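Benzyl alcohol dehydrogenase (Acinetobacter calcoaceticus, PDB 1F8F) catalyses the NAD-dependent oxidation of benzyl alcohol to benzaldehyde, probably with the help of a zinc ion as in related alcohol dehydrogenases. Local coordinates at residues S205-A210 against S216-V221. Numbering follows the deposited sequence.
Sequences SALLAA and SIIIAV
Leu207 and Ile218 make the tight part of this contact: CD1 of Leu207 stands 3.3 Å from CG2 of Ile218, and CG of Leu207 is 3.5 Å from that same methyl, both below ordinary carbon-carbon spacing. The leucine reaches the strand through one branch. Its CB does not leave the helix straight at the strand, but with CG anti to the backbone N (chi1 175°) CD1 swings across to it; chi2, at 134°, lies away from a staggered value, which together with the short distances points to some strain. Ile218 aims its CB at the helix and divides its work, CG2 meeting the leucine while CD1, at the end of the extended CG1 arm, passes to Ala210. Here the fit slackens, with 4.1 Å from Ile218 CD1 to Ala210 C and 4.4 Å to Ala210 CB. The other loose flank is Ala220, whose CB lies 4.4 Å from Leu207 CD1. Helix 201-213 and strand 217-222 are the last two elements of a right-handed beta-alpha-beta crossover that starts at strand 193-197 in the Rossmann fold; the segment axes run at 173°, almost antiparallel, and approach to 9.3 Å. No hydrogen bond crosses between them. Looseness does not mean solvent, since all five touching residues are buried: Leu207 also touches Ala236, Ala210 touches Phe194 of strand 193-197, and Ala220 touches Ala231 of helix 225-234. On the strand's reverse face, the CB of Ile219 points away from the helix, and its side chain touches Val195 of strand 193-197.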
loop_
_atom_site.group_PDB
_atom_site.type_symbol
_atom_site.label_atom_id
_atom_site.label_comp_id
_atom_site.label_asym_id
_atom_site.label_seq_id
_atom_site.Cartn_x
_atom_site.Cartn_y
_atom_site.Cartn_z
ATOM N N SER A 205 8.773 24.174 -2.910
ATOM C CA SER A 205 8.828 23.311 -1.745
ATOM C C SER A 205 8.773 21.844 -2.196
ATOM O O SER A 205 9.566 20.976 -1.786
ATOM C CB SER A 205 7.714 23.599 -0.734
ATOM O OG SER A 205 7.798 24.872 -0.126
ATOM N N ALA A 206 7.911 21.530 -3.130
ATOM C CA ALA A 206 7.752 20.168 -3.683
ATOM C C ALA A 206 9.010 19.742 -4.408
ATOM O O ALA A 206 9.329 18.553 -4.395
ATOM C CB ALA A 206 6.539 20.105 -4.645
ATOM N N LEU A 207 9.607 20.730 -5.138
ATOM C CA LEU A 207 10.832 20.392 -5.864
ATOM C C LEU A 207 11.938 19.990 -4.861
ATOM O O LEU A 207 12.581 18.975 -5.081
ATOM C CB LEU A 207 11.315 21.518 -6.766
ATOM C CG LEU A 207 12.666 21.219 -7.445
ATOM C CD1 LEU A 207 12.508 21.595 -8.906
ATOM C CD2 LEU A 207 13.807 21.908 -6.712
ATOM N N LEU A 208 12.121 20.751 -3.790
ATOM C CA LEU A 208 13.068 20.443 -2.735
ATOM C C LEU A 208 12.755 19.073 -2.086
ATOM O O LEU A 208 13.658 18.271 -1.840
ATOM C CB LEU A 208 13.114 21.506 -1.617
ATOM C CG LEU A 208 13.685 22.888 -1.968
ATOM C CD1 LEU A 208 13.728 23.780 -0.736
ATOM C CD2 LEU A 208 15.084 22.784 -2.561
ATOM N N ALA A 209 11.524 18.667 -1.888
ATOM C CA ALA A 209 11.144 17.381 -1.332
ATOM C C ALA A 209 11.371 16.220 -2.281
ATOM O O ALA A 209 11.688 15.143 -1.792
ATOM C CB ALA A 209 9.678 17.371 -0.873
ATOM N N ALA A 210 11.249 16.389 -3.600
ATOM C CA ALA A 210 11.514 15.320 -4.560
ATOM C C ALA A 210 13.039 15.064 -4.587
ATOM O O ALA A 210 13.507 13.954 -4.844
ATOM C CB ALA A 210 11.112 15.729 -5.968
ATOM N N SER A 216 15.557 11.227 -9.960
ATOM C CA SER A 216 16.722 11.459 -10.824
ATOM C C SER A 216 16.470 12.612 -11.816
ATOM O O SER A 216 17.395 13.204 -12.360
ATOM C CB SER A 216 17.015 10.220 -11.656
ATOM O OG SER A 216 17.737 9.179 -11.003
ATOM N N ILE A 217 15.215 12.821 -12.206
ATOM C CA ILE A 217 14.831 13.890 -13.109
ATOM C C ILE A 217 13.829 14.822 -12.421
ATOM O O ILE A 217 12.733 14.441 -11.967
ATOM C CB ILE A 217 14.277 13.278 -14.413
ATOM C CG1 ILE A 217 15.318 12.658 -15.362
ATOM C CG2 ILE A 217 13.513 14.336 -15.183
ATOM C CD1 ILE A 217 14.695 11.856 -16.505
ATOM N N ILE A 218 14.160 16.105 -12.269
ATOM C CA ILE A 218 13.356 17.088 -11.535
ATOM C C ILE A 218 13.160 18.358 -12.364
ATOM O O ILE A 218 14.065 19.173 -12.599
ATOM C CB ILE A 218 14.026 17.390 -10.182
ATOM C CG1 ILE A 218 14.226 16.120 -9.335
ATOM C CG2 ILE A 218 13.195 18.359 -9.368
ATOM C CD1 ILE A 218 14.960 16.242 -8.012
ATOM N N ILE A 219 11.912 18.539 -12.805
ATOM C CA ILE A 219 11.524 19.543 -13.756
ATOM C C ILE A 219 10.651 20.620 -13.152
ATOM O O ILE A 219 9.874 20.322 -12.234
ATOM C CB ILE A 219 10.805 18.877 -14.961
ATOM C CG1 ILE A 219 11.652 17.786 -15.639
ATOM C CG2 ILE A 219 10.352 19.918 -15.937
ATOM C CD1 ILE A 219 10.968 17.023 -16.763
ATOM N N ALA A 220 10.849 21.859 -13.640
ATOM C CA ALA A 220 10.003 22.963 -13.208
ATOM C C ALA A 220 9.539 23.772 -14.432
ATOM O O ALA A 220 10.379 24.085 -15.266
ATOM C CB ALA A 220 10.734 23.847 -12.213
ATOM N N VAL A 221 8.247 24.051 -14.546
ATOM C CA VAL A 221 7.566 24.778 -15.597
ATOM C C VAL A 221 6.893 26.043 -15.039
ATOM O O VAL A 221 6.312 26.014 -13.956
ATOM C CB VAL A 221 6.449 23.913 -16.230
ATOM C CG1 VAL A 221 5.743 24.556 -17.414
ATOM C CG2 VAL A 221 6.938 22.512 -16.631
#